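Local atomic coordinates of periplasmic binding protein (Veillonella parvula, PDB entry 4N01), a protein that probably captures a solute in the periplasm and delivers it to a membrane transporter, as two-lobed solute-binding proteins do. Residues A[71-76]-A[156-161]; A[193-198]-A[323-328]; A[211-216]-A[231-236]; A[305-310]-A[328-333]; A[311-314]-A[318-321]. All coordinates share one frame; numbering follows the deposited sequence. Where two conformers were deposited one is given.

In the fold
The five contacts run from apolar packing inside the lobes to a wet, charged site that probably lies where the lobes join. Contacts 1 and 3 are buried and apolar in what crosses, although they serve different lobes: contact 1 lies by the five-stranded sheet, contact 3 by the four-stranded one. Contact 4 reaches that second sheet, but adds a water-bridged rim to its core. Contact 2 is partly buried, with sparse touches between two helices. Contacts 2, 4 and 5 use helix 320-332, which contact 5 enters at its start and contact 4 leaves at its end. Contact 5 touches contact 1 through the E75 to R319 salt bridge, where polar chemistry takes over.

Contact 1 (A[71-76]-A[156-161]); sequences QATTEM and ESMLST
A72 sets its methyl group against the tip of M158, a selenomethionine, with A72 CB 3.6 Å from M158 CE. This is the closest approach between residues 71-76 of helix 71-79 and residues 156-161, where M158 ends a short 3-10 turn in the loop after strand 151-153. M158 spans the gap because its chain runs straight beyond CG (chi2 176°), delivering the selenium and the terminal methyl to the helix surface. T73, the next residue, brings its methyl branch obliquely across the same tip: T73 CG2 is 3.9 Å from M158 CE and 4.2 Å from M158 SE. With chi1 at 52° the T73 hydroxyl lies between the backbone N and the carbonyl carbon; it bonds to S68 OG, while CG2 is left to do the apolar work. On another side of the helix Q71 NE2 donates to E75 OE2 over 3.0 Å, an almost straight bond that meets the carboxylate from above its plane, and the same oxygen receives the backbone N of Y97 and a salt bridge from R319. M76, one turn beyond A72, completes the apolar patch: M76 SE lies 4.2 Å from M158 CE, the two selenomethionines sliding past each other in opposite directions. M76 also packs on M172 and L175 of helix 165-178, so the patch joins a larger core. Three residues of one helix face thus meet a single methyl group by van der Waals packing. Such chemistry implies cohesion without directional bonds, resting on the fit of methyl groups and selenomethionine chains in a buried setting.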
# COMPACT_ATOMS: atom_id res chain seq x y z
N GLN A 71 -6.56 -6.29 -1.01
CA GLN A 71 -6.62 -5.62 -2.30
C GLN A 71 -5.24 -5.34 -2.88
O GLN A 71 -5.04 -5.43 -4.10
CB GLN A 71 -7.44 -4.33 -2.24
CG GLN A 71 -7.52 -3.65 -3.60
CD GLN A 71 -8.55 -2.53 -3.63
OE1 GLN A 71 -9.38 -2.41 -2.72
NE2 GLN A 71 -8.50 -1.71 -4.68
N ALA A 72 -4.29 -4.97 -2.01
CA ALA A 72 -2.95 -4.63 -2.46
C ALA A 72 -2.26 -5.80 -3.15
O ALA A 72 -1.69 -5.64 -4.23
CB ALA A 72 -2.11 -4.10 -1.30
N THR A 73 -2.32 -6.99 -2.54
CA THR A 73 -1.73 -8.16 -3.19
C THR A 73 -2.55 -8.60 -4.40
O THR A 73 -2.00 -9.16 -5.35
CB THR A 73 -1.54 -9.33 -2.20
OG1 THR A 73 -2.77 -9.58 -1.52
CG2 THR A 73 -0.44 -9.01 -1.17
N THR A 74 -3.86 -8.36 -4.38
CA THR A 74 -4.68 -8.62 -5.58
C THR A 74 -4.19 -7.80 -6.76
O THR A 74 -4.04 -8.32 -7.87
CB THR A 74 -6.17 -8.33 -5.33
OG1 THR A 74 -6.71 -9.32 -4.46
CG2 THR A 74 -6.96 -8.33 -6.65
N GLU A 75 -3.93 -6.51 -6.52
CA GLU A 75 -3.43 -5.65 -7.59
C GLU A 75 -2.04 -6.06 -8.06
O GLU A 75 -1.78 -6.06 -9.26
CB GLU A 75 -3.55 -4.16 -7.21
CG GLU A 75 -5.03 -3.77 -7.01
CD GLU A 75 -5.28 -2.29 -6.74
OE1 GLU A 75 -4.33 -1.53 -6.45
OE2 GLU A 75 -6.47 -1.88 -6.82
N MSE A 76 -1.18 -6.44 -7.12
CA MSE A 76 0.16 -6.91 -7.47
C MSE A 76 0.08 -8.10 -8.40
O MSE A 76 0.76 -8.16 -9.41
CB MSE A 76 0.96 -7.26 -6.22
CG MSE A 76 1.32 -6.03 -5.40
SE MSE A 76 2.12 -6.51 -3.70
CE MSE A 76 3.74 -7.33 -4.37
N GLU A 156 7.50 -8.34 1.64
CA GLU A 156 8.34 -7.75 2.68
C GLU A 156 7.97 -6.31 2.95
O GLU A 156 8.19 -5.81 4.05
CB GLU A 156 9.82 -7.85 2.29
CG GLU A 156 10.36 -9.28 2.27
CD GLU A 156 10.44 -9.90 3.66
OE1 GLU A 156 10.78 -9.17 4.62
OE2 GLU A 156 10.16 -11.11 3.78
N SER A 157 7.42 -5.63 1.95
CA SER A 157 7.10 -4.20 2.10
C SER A 157 5.96 -4.00 3.10
O SER A 157 5.70 -2.89 3.57
CB SER A 157 6.77 -3.56 0.74
OG SER A 157 5.70 -4.22 0.10
N MSE A 158 5.29 -5.10 3.43
CA MSE A 158 4.18 -5.07 4.37
C MSE A 158 4.56 -5.61 5.75
O MSE A 158 3.70 -5.73 6.62
CB MSE A 158 3.01 -5.89 3.81
CG MSE A 158 2.49 -5.39 2.48
SE MSE A 158 1.10 -6.59 1.84
CE MSE A 158 0.84 -5.63 0.19
N LEU A 159 5.84 -5.92 5.95
CA LEU A 159 6.27 -6.62 7.16
C LEU A 159 6.98 -5.77 8.22
O LEU A 159 7.10 -6.19 9.37
CB LEU A 159 7.18 -7.81 6.81
CG LEU A 159 6.44 -8.99 6.21
CD1 LEU A 159 7.40 -10.16 5.96
CD2 LEU A 159 5.33 -9.41 7.15
N SER A 160 7.46 -4.59 7.84
CA SER A 160 8.21 -3.79 8.80
C SER A 160 8.32 -2.32 8.41
O SER A 160 8.00 -1.94 7.28
CB SER A 160 9.62 -4.35 8.99
OG SER A 160 10.51 -3.80 8.03
N THR A 161 8.80 -1.52 9.36
CA THR A 161 8.99 -0.09 9.12
C THR A 161 10.26 0.21 8.34
O THR A 161 10.58 1.37 8.09
CB THR A 161 8.99 0.70 10.43
OG1 THR A 161 9.91 0.08 11.34
CG2 THR A 161 7.61 0.69 11.06

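Contact 2 (A[193-198]-A[323-328]); sequences RKTLAA and ALKRLA
T195 and K325 meet through their hydrocarbon parts, where helix 182-203 lies beside helix 320-332. Followed outward, K325 begins with CB, which is 5.1 Å from T195 CG2 and makes no close touch. CG stands anti to the backbone N (chi1 -171°) and takes the chain along the flank of the other helix at a similar distance. CD then makes the contact, 4.5 Å from T195 CG2, near the outer limit of van der Waals packing. At CE the chain begins to draw off, and the last torsion (-65°) turns NZ aside, where E329 offers a long, weak ion pair. The lysine therefore lends its aliphatic stem to the helix pair and keeps its charge for the rim. On the more buried side, L196 CD1 faces L324 CD1 at 4.4 Å, a second light touch between methyl groups. The backbones are still near each other, L196 CA and K325 CA being 7.7 Å apart. L196 also packs on L165 of helix 165-178, and L324 on I236. Helix 320-332 is accordingly a middle layer: helix 182-203 covers its outer flank, and L327 on its other flank rests against I307 and V309 of strand 306-309.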
# COMPACT_ATOMS: atom_id res chain seq x y z
N ARG A 193 11.06 2.54 -12.66
CA ARG A 193 12.30 3.27 -12.41
C ARG A 193 12.48 4.41 -13.38
O ARG A 193 12.97 5.49 -13.01
CB ARG A 193 13.53 2.35 -12.53
CG ARG A 193 13.65 1.29 -11.47
CD ARG A 193 15.05 0.70 -11.47
NE ARG A 193 15.09 -0.50 -10.64
CZ ARG A 193 15.15 -0.49 -9.31
NH1 ARG A 193 15.20 0.68 -8.66
NH2 ARG A 193 15.17 -1.63 -8.64
N LYS A 194 12.11 4.17 -14.64
CA LYS A 194 12.25 5.16 -15.69
C LYS A 194 11.36 6.35 -15.40
O LYS A 194 11.79 7.50 -15.49
CB LYS A 194 11.87 4.54 -17.04
CG LYS A 194 12.23 5.38 -18.25
CD LYS A 194 11.95 4.60 -19.52
CE LYS A 194 12.37 5.38 -20.75
NZ LYS A 194 11.62 6.65 -20.84
N THR A 195 10.11 6.07 -15.04
CA THR A 195 9.17 7.13 -14.67
C THR A 195 9.63 7.89 -13.42
O THR A 195 9.55 9.12 -13.38
CB THR A 195 7.75 6.57 -14.45
OG1 THR A 195 7.26 6.04 -15.68
CG2 THR A 195 6.80 7.67 -13.97
N LEU A 196 10.11 7.16 -12.41
CA LEU A 196 10.56 7.80 -11.17
C LEU A 196 11.73 8.74 -11.45
O LEU A 196 11.80 9.84 -10.90
CB LEU A 196 10.96 6.76 -10.12
CG LEU A 196 11.51 7.36 -8.82
CD1 LEU A 196 10.44 8.21 -8.14
CD2 LEU A 196 12.03 6.27 -7.87
N ALA A 197 12.63 8.32 -12.33
CA ALA A 197 13.77 9.15 -12.69
C ALA A 197 13.31 10.43 -13.40
O ALA A 197 13.90 11.50 -13.22
CB ALA A 197 14.72 8.39 -13.58
N ALA A 198 12.26 10.32 -14.20
CA ALA A 198 11.73 11.49 -14.90
C ALA A 198 11.15 12.49 -13.90
O ALA A 198 11.35 13.71 -14.04
CB ALA A 198 10.69 11.09 -15.92
N ALA A 323 1.26 7.55 -8.47
CA ALA A 323 0.77 8.51 -7.49
C ALA A 323 1.82 9.57 -7.17
O ALA A 323 1.51 10.75 -7.02
CB ALA A 323 0.34 7.79 -6.23
N LEU A 324 3.08 9.15 -7.07
CA LEU A 324 4.17 10.08 -6.80
C LEU A 324 4.31 11.13 -7.90
O LEU A 324 4.69 12.27 -7.64
CB LEU A 324 5.48 9.33 -6.62
CG LEU A 324 5.70 8.57 -5.31
CD1 LEU A 324 7.06 7.85 -5.36
CD2 LEU A 324 5.65 9.50 -4.12
N LYS A 325 4.01 10.74 -9.13
CA LYS A 325 4.03 11.68 -10.25
C LYS A 325 3.03 12.82 -9.99
O LYS A 325 3.38 14.01 -10.09
CB LYS A 325 3.69 10.96 -11.54
CG LYS A 325 3.86 11.78 -12.80
CD LYS A 325 3.70 10.88 -14.04
CE LYS A 325 3.98 11.63 -15.33
NZ LYS A 325 3.00 12.72 -15.58
N ARG A 326 1.80 12.45 -9.65
CA ARG A 326 0.75 13.43 -9.39
C ARG A 326 1.08 14.29 -8.17
O ARG A 326 0.89 15.51 -8.19
CB ARG A 326 -0.60 12.73 -9.18
CG ARG A 326 -1.79 13.67 -9.11
CD ARG A 326 -3.10 12.89 -8.88
NE ARG A 326 -3.32 12.60 -7.46
CZ ARG A 326 -3.29 11.38 -6.93
NH1 ARG A 326 -3.06 10.31 -7.69
NH2 ARG A 326 -3.51 11.23 -5.63
N LEU A 327 1.58 13.65 -7.12
CA LEU A 327 1.87 14.35 -5.87
C LEU A 327 3.01 15.34 -6.09
O LEU A 327 2.97 16.45 -5.58
CB LEU A 327 2.24 13.36 -4.76
CG LEU A 327 1.10 12.50 -4.22
CD1 LEU A 327 1.61 11.42 -3.27
CD2 LEU A 327 0.11 13.35 -3.50
N ALA A 328 4.00 14.94 -6.89
CA ALA A 328 5.12 15.82 -7.20
C ALA A 328 4.64 17.06 -7.93
O ALA A 328 5.16 18.17 -7.73
CB ALA A 328 6.17 15.08 -8.04

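Contact 3 (A[211-216]-A[231-236]); sequences VFIYDS and NILKLI
L233 rests one methyl branch against V211 and I213, joining a strand to a helix of one beta-alpha-beta crossover. Strand 209-214 leads, by way of a small excursion, to helix 228-234 and then to strand 238-240, which runs parallel beside the first in the four-stranded sheet of a Rossmann-like lobe. L233 gives up the most surface. Its CG lies beside the backbone N (chi1 -70°), and this aims CD1 at the sheet. I213 comes from the other side, tip to tip with it: I213 CD1 is 3.8 Å and I213 CG1 4.2 Å from L233 CD1. The second torsion of I213 (91°) is well away from a staggered value, so its CD1 sits in a somewhat strained position where it meets the leucine. V211 adds a lighter touch, V211 CG2 to L233 CD1 at 4.3 Å. V211 and I213 present the same face of the strand to the helix, whereas F212 turns to the other face and packs on P221 and T223. The second branch of L233 serves the neighbouring helix 320-332, where it packs on L327. Farther along the segment the chemistry turns polar: S216 OG donates to D215 OD2 over 2.8 Å, using the anti lone pair of that oxygen, while D215 OD1 is held by Y272 OH.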
# COMPACT_ATOMS: atom_id res chain seq x y z
N VAL A 211 5.39 17.72 5.04
CA VAL A 211 4.01 17.26 4.85
C VAL A 211 3.48 16.50 6.08
O VAL A 211 4.23 15.96 6.87
CB VAL A 211 3.85 16.39 3.58
CG1 VAL A 211 4.39 17.14 2.36
CG2 VAL A 211 4.56 15.03 3.73
N PHE A 212 2.16 16.49 6.23
CA PHE A 212 1.52 15.74 7.30
C PHE A 212 0.45 14.88 6.65
O PHE A 212 -0.34 15.35 5.83
CB PHE A 212 0.89 16.70 8.31
CG PHE A 212 0.00 16.03 9.32
CD1 PHE A 212 0.55 15.22 10.31
CD2 PHE A 212 -1.37 16.23 9.29
CE1 PHE A 212 -0.28 14.60 11.25
CE2 PHE A 212 -2.20 15.62 10.23
CZ PHE A 212 -1.65 14.80 11.21
N ILE A 213 0.45 13.59 6.98
CA ILE A 213 -0.57 12.69 6.43
C ILE A 213 -1.73 12.56 7.42
O ILE A 213 -1.56 12.13 8.56
CB ILE A 213 0.01 11.30 6.13
CG1 ILE A 213 1.09 11.40 5.05
CG2 ILE A 213 -1.10 10.39 5.65
CD1 ILE A 213 2.48 11.61 5.60
N TYR A 214 -2.93 12.91 6.96
CA TYR A 214 -4.12 12.88 7.80
C TYR A 214 -5.01 11.74 7.31
O TYR A 214 -5.64 11.84 6.26
CB TYR A 214 -4.83 14.24 7.71
CG TYR A 214 -6.15 14.38 8.46
CD1 TYR A 214 -6.20 14.93 9.73
CD2 TYR A 214 -7.35 13.99 7.87
CE1 TYR A 214 -7.41 15.08 10.41
CE2 TYR A 214 -8.56 14.14 8.53
CZ TYR A 214 -8.58 14.68 9.80
OH TYR A 214 -9.78 14.82 10.45
N ASP A 215 -5.03 10.64 8.06
CA ASP A 215 -5.87 9.52 7.68
C ASP A 215 -7.30 9.75 8.14
O ASP A 215 -8.26 9.55 7.38
CB ASP A 215 -5.37 8.23 8.30
CG ASP A 215 -6.27 7.05 7.99
OD1 ASP A 215 -6.02 6.36 6.98
OD2 ASP A 215 -7.24 6.82 8.75
N SER A 216 -7.42 10.15 9.40
CA SER A 216 -8.71 10.33 10.03
C SER A 216 -8.46 10.94 11.40
O SER A 216 -7.30 11.13 11.80
CB SER A 216 -9.42 8.99 10.18
OG SER A 216 -8.60 8.06 10.86
N ASN A 231 8.93 6.76 3.49
CA ASN A 231 10.05 6.55 2.58
C ASN A 231 9.76 6.87 1.12
O ASN A 231 10.63 7.38 0.42
CB ASN A 231 10.58 5.13 2.74
CG ASN A 231 11.27 4.94 4.06
OD1 ASN A 231 11.86 5.89 4.59
ND2 ASN A 231 11.19 3.74 4.61
N ILE A 232 8.55 6.59 0.65
CA ILE A 232 8.23 6.88 -0.75
C ILE A 232 8.03 8.39 -0.96
O ILE A 232 8.41 8.94 -1.99
CB ILE A 232 7.01 6.08 -1.26
CG1 ILE A 232 5.76 6.40 -0.45
CG2 ILE A 232 7.32 4.59 -1.19
CD1 ILE A 232 4.55 6.70 -1.27
N LEU A 233 7.45 9.07 0.03
CA LEU A 233 7.27 10.52 -0.06
C LEU A 233 8.61 11.26 -0.07
O LEU A 233 8.74 12.30 -0.72
CB LEU A 233 6.37 11.05 1.08
CG LEU A 233 4.90 10.63 0.94
CD1 LEU A 233 4.10 11.09 2.17
CD2 LEU A 233 4.30 11.21 -0.35
N LYS A 234 9.61 10.72 0.61
CA LYS A 234 10.94 11.32 0.57
C LYS A 234 11.52 11.34 -0.86
O LYS A 234 12.34 12.20 -1.19
CB LYS A 234 11.90 10.60 1.53
CG LYS A 234 11.67 10.97 2.99
CD LYS A 234 12.66 10.30 3.92
CE LYS A 234 12.56 10.91 5.32
NZ LYS A 234 13.27 10.11 6.36
N LEU A 235 11.08 10.41 -1.69
CA LEU A 235 11.58 10.36 -3.08
C LEU A 235 11.22 11.60 -3.91
O LEU A 235 11.87 11.87 -4.92
CB LEU A 235 11.05 9.10 -3.79
CG LEU A 235 11.53 7.76 -3.25
CD1 LEU A 235 10.79 6.65 -4.00
CD2 LEU A 235 13.04 7.59 -3.41
N ILE A 236 10.18 12.33 -3.51
CA ILE A 236 9.76 13.52 -4.25
C ILE A 236 9.88 14.77 -3.40
O ILE A 236 9.15 15.74 -3.60
CB ILE A 236 8.31 13.42 -4.79
CG1 ILE A 236 7.32 13.13 -3.66
CG2 ILE A 236 8.22 12.36 -5.89
CD1 ILE A 236 5.84 13.31 -4.08

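Contact 4 (A[305-310]-A[328-333])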
# COMPACT_ATOMS: atom_id res chain seq x y z
N HIS A 305 -3.30 24.24 1.44
CA HIS A 305 -2.52 23.17 0.82
C HIS A 305 -3.01 21.79 1.25
O HIS A 305 -2.35 21.09 2.03
CB HIS A 305 -1.05 23.32 1.19
CG HIS A 305 -0.36 24.46 0.51
ND1 HIS A 305 -0.81 25.02 -0.68
CD2 HIS A 305 0.77 25.15 0.82
CE1 HIS A 305 -0.01 25.99 -1.05
NE2 HIS A 305 0.97 26.10 -0.15
N PHE A 306 -4.18 21.40 0.74
CA PHE A 306 -4.75 20.08 1.02
C PHE A 306 -4.65 19.20 -0.21
O PHE A 306 -5.08 19.58 -1.30
CB PHE A 306 -6.23 20.23 1.41
CG PHE A 306 -6.45 21.08 2.64
CD1 PHE A 306 -6.09 20.61 3.90
CD2 PHE A 306 -7.01 22.35 2.53
CE1 PHE A 306 -6.29 21.40 5.04
CE2 PHE A 306 -7.21 23.15 3.67
CZ PHE A 306 -6.84 22.67 4.92
N ILE A 307 -4.10 18.00 -0.03
CA ILE A 307 -3.84 17.09 -1.14
C ILE A 307 -4.53 15.74 -0.92
O ILE A 307 -4.41 15.13 0.14
CB ILE A 307 -2.33 16.87 -1.29
CG1 ILE A 307 -1.67 18.19 -1.68
CG2 ILE A 307 -2.03 15.81 -2.34
CD1 ILE A 307 -0.21 18.08 -1.81
N ARG A 308 -5.27 15.30 -1.92
CA ARG A 308 -6.09 14.09 -1.81
C ARG A 308 -5.32 12.86 -2.26
O ARG A 308 -4.69 12.88 -3.32
CB ARG A 308 -7.31 14.26 -2.70
CG ARG A 308 -8.31 13.10 -2.66
CD ARG A 308 -9.41 13.36 -3.65
NE ARG A 308 -10.47 12.36 -3.58
CZ ARG A 308 -10.41 11.18 -4.19
NH1 ARG A 308 -9.33 10.87 -4.90
NH2 ARG A 308 -11.42 10.32 -4.10
N VAL A 309 -5.36 11.79 -1.46
CA VAL A 309 -4.83 10.50 -1.93
C VAL A 309 -5.77 9.39 -1.54
O VAL A 309 -6.61 9.55 -0.65
CB VAL A 309 -3.45 10.16 -1.31
CG1 VAL A 309 -2.40 11.19 -1.70
CG2 VAL A 309 -3.56 10.03 0.23
N LYS A 310 -5.63 8.25 -2.21
CA LYS A 310 -6.21 7.01 -1.72
C LYS A 310 -5.12 6.29 -0.94
O LYS A 310 -3.94 6.41 -1.27
CB LYS A 310 -6.65 6.12 -2.88
CG LYS A 310 -7.69 6.77 -3.78
CD LYS A 310 -8.97 7.06 -3.03
CE LYS A 310 -9.71 5.76 -2.72
NZ LYS A 310 -10.99 6.00 -1.97
N ALA A 328 4.00 14.94 -6.89
CA ALA A 328 5.12 15.82 -7.20
C ALA A 328 4.64 17.06 -7.93
O ALA A 328 5.16 18.17 -7.73
CB ALA A 328 6.17 15.08 -8.04
N GLU A 329 3.63 16.90 -8.78
CA GLU A 329 3.16 18.02 -9.56
C GLU A 329 2.39 18.96 -8.64
O GLU A 329 2.55 20.18 -8.70
CB GLU A 329 2.29 17.55 -10.73
CG GLU A 329 3.09 16.76 -11.78
CD GLU A 329 2.27 16.38 -12.99
OE1 GLU A 329 1.02 16.39 -12.90
OE2 GLU A 329 2.88 16.08 -14.04
N GLU A 330 1.58 18.38 -7.76
CA GLU A 330 0.76 19.17 -6.87
C GLU A 330 1.56 19.89 -5.77
O GLU A 330 1.24 21.03 -5.43
CB GLU A 330 -0.37 18.31 -6.28
CG GLU A 330 -1.49 18.01 -7.30
CD GLU A 330 -2.49 16.97 -6.83
OE1 GLU A 330 -2.28 16.38 -5.75
OE2 GLU A 330 -3.48 16.72 -7.55
N ILE A 331 2.59 19.24 -5.25
CA ILE A 331 3.39 19.81 -4.15
C ILE A 331 4.41 20.82 -4.65
O ILE A 331 4.61 21.88 -4.04
CB ILE A 331 4.09 18.69 -3.35
CG1 ILE A 331 3.04 17.87 -2.60
CG2 ILE A 331 5.11 19.25 -2.36
CD1 ILE A 331 3.57 16.59 -2.00
N HIS A 332 5.02 20.52 -5.79
CA HIS A 332 6.14 21.33 -6.29
C HIS A 332 5.79 22.19 -7.50
O HIS A 332 6.62 22.97 -7.95
CB HIS A 332 7.30 20.41 -6.64
CG HIS A 332 7.89 19.71 -5.45
ND1 HIS A 332 8.67 20.37 -4.52
CD2 HIS A 332 7.82 18.42 -5.05
CE1 HIS A 332 9.07 19.50 -3.60
NE2 HIS A 332 8.56 18.32 -3.89
N GLY A 333 4.58 22.02 -8.03
CA GLY A 333 4.13 22.85 -9.14
C GLY A 333 4.83 22.57 -10.46
O GLY A 333 4.88 23.43 -11.33
O HOH W 1 -3.98 14.35 -5.49
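I307 and I331 form the tight half of this contact, where strand 306-309 meets the last turn of helix 320-332. The side chains cross at about a right angle, and I307 CD1 presses on I331 CG1 at 3.4 Å, closer than carbons usually pack; the tip of I331 follows, with its CD1 4.1 Å from I307 CD1. I307 has CG1 beside its backbone N (chi1 -65°), and CG2 therefore projects from the other side of CB, toward E330. Y266 of the adjoining strand touches both isoleucines. The other half is looser and wetter. E330 runs its extended chain past I307 in the opposite direction, E330 OE1 lying 3.5 Å from I307 CG2, an apolar neighbour that offers the carboxylate no bond. Water 1 offers one instead, donating to E330 OE1 and to R308 O at 2.7 Å each. It ties the exposed glutamate to the strand backbone, and R308 O also accepts R326 NH2. On the helix itself, I331 CG2 sits 3.8 Å over the centre of the H332 ring, whose NE2 bonds to I236 O. A tight apolar centre with a water-bridged charged rim results. Strand 306-309 lies at the margin of the parallel sheet, and packing the final helix against it is the layered alpha/beta arrangement of a Rossmann-like lobe.

Contact 5 (A[311-314]-A[318-321]); sequences LSEI and VRTV
R319 and E313 touch through their aliphatic stems, E313 CG being 4.2 Å from R319 CD. Their charged ends stay apart and share water 3, which donates to E313 OE2 at 3.0 Å and accepts from R319 NH1 at 2.9 Å. Water 2 makes a second bridge, between S312 O and R319 N. In the conformer given, one of two and so less certain, S312 OG sits 2.9 Å above one face of the guanidinium, toward its rim; the hydroxyl is bonded to E94 OE1 and not to the arginine. In the next shell, R319 NH2 pairs with E75 and also donates to E95 O, which is likely to limit the rotation of the guanidinium. E313 is positioned likewise, its OE1 on K310 N and its OE2 in a salt bridge with R326 NH1. A leucine in place of R319 would probably leave the E75 carboxylate without its mate and water 3 without its donor. R319 thus stands between helix 71-79 of one lobe and helix 311-314, which follows the last strand of the other. Such a hydrated network of charges is consistent with the junction between lobes in a two-lobed periplasmic binding protein.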
# COMPACT_ATOMS: atom_id res chain seq x y z
N LEU A 311 -5.52 5.55 0.09
CA LEU A 311 -4.56 4.82 0.91
C LEU A 311 -3.75 3.83 0.06
O LEU A 311 -2.57 3.60 0.33
CB LEU A 311 -5.30 4.08 2.03
CG LEU A 311 -4.45 3.43 3.11
CD1 LEU A 311 -3.74 4.50 3.92
CD2 LEU A 311 -5.32 2.55 4.00
N SER A 312 -4.38 3.28 -0.97
CA SER A 312 -3.72 2.33 -1.88
C SER A 312 -2.53 2.95 -2.62
O SER A 312 -1.64 2.23 -3.08
CB SER A 312 -4.71 1.81 -2.90
OG SER A 312 -5.14 2.86 -3.75
N GLU A 313 -2.53 4.28 -2.72
CA GLU A 313 -1.50 5.01 -3.45
C GLU A 313 -0.24 5.22 -2.64
O GLU A 313 0.84 5.39 -3.20
CB GLU A 313 -2.04 6.38 -3.89
CG GLU A 313 -3.04 6.30 -5.04
CD GLU A 313 -3.67 7.64 -5.38
OE1 GLU A 313 -3.83 8.48 -4.47
OE2 GLU A 313 -3.99 7.86 -6.57
N ILE A 314 -0.38 5.23 -1.32
CA ILE A 314 0.76 5.51 -0.43
C ILE A 314 1.16 4.33 0.44
O ILE A 314 1.97 4.47 1.35
CB ILE A 314 0.51 6.76 0.47
CG1 ILE A 314 -0.81 6.62 1.24
CG2 ILE A 314 0.52 8.02 -0.37
CD1 ILE A 314 -1.01 7.69 2.31
N VAL A 318 0.93 -1.39 -6.56
CA VAL A 318 1.42 -1.14 -7.92
C VAL A 318 1.18 0.30 -8.32
O VAL A 318 1.45 0.68 -9.45
CB VAL A 318 0.76 -2.08 -8.94
CG1 VAL A 318 1.05 -3.53 -8.58
CG2 VAL A 318 -0.74 -1.82 -8.98
N ARG A 319 0.68 1.12 -7.39
CA ARG A 319 0.27 2.47 -7.74
C ARG A 319 1.28 3.54 -7.36
O ARG A 319 1.05 4.72 -7.65
CB ARG A 319 -1.05 2.83 -7.06
CG ARG A 319 -2.17 1.82 -7.26
CD ARG A 319 -3.45 2.43 -6.72
NE ARG A 319 -4.54 1.47 -6.65
CZ ARG A 319 -5.82 1.80 -6.61
NH1 ARG A 319 -6.18 3.08 -6.68
NH2 ARG A 319 -6.74 0.86 -6.53
N THR A 320 2.36 3.16 -6.68
CA THR A 320 3.19 4.16 -6.02
C THR A 320 3.79 5.23 -6.92
O THR A 320 3.61 6.42 -6.68
CB THR A 320 4.35 3.53 -5.20
OG1 THR A 320 3.82 2.51 -4.34
CG2 THR A 320 5.02 4.59 -4.35
N VAL A 321 4.53 4.80 -7.94
CA VAL A 321 5.22 5.78 -8.78
C VAL A 321 4.22 6.64 -9.56
O VAL A 321 4.43 7.84 -9.73
CB VAL A 321 6.26 5.10 -9.70
CG1 VAL A 321 6.78 6.09 -10.73
CG2 VAL A 321 7.41 4.56 -8.86
O HOH W 2 0.66 1.19 -4.50
O HOH W 3 -4.76 5.28 -7.89
O HOH W 4 2.44 3.42 -2.58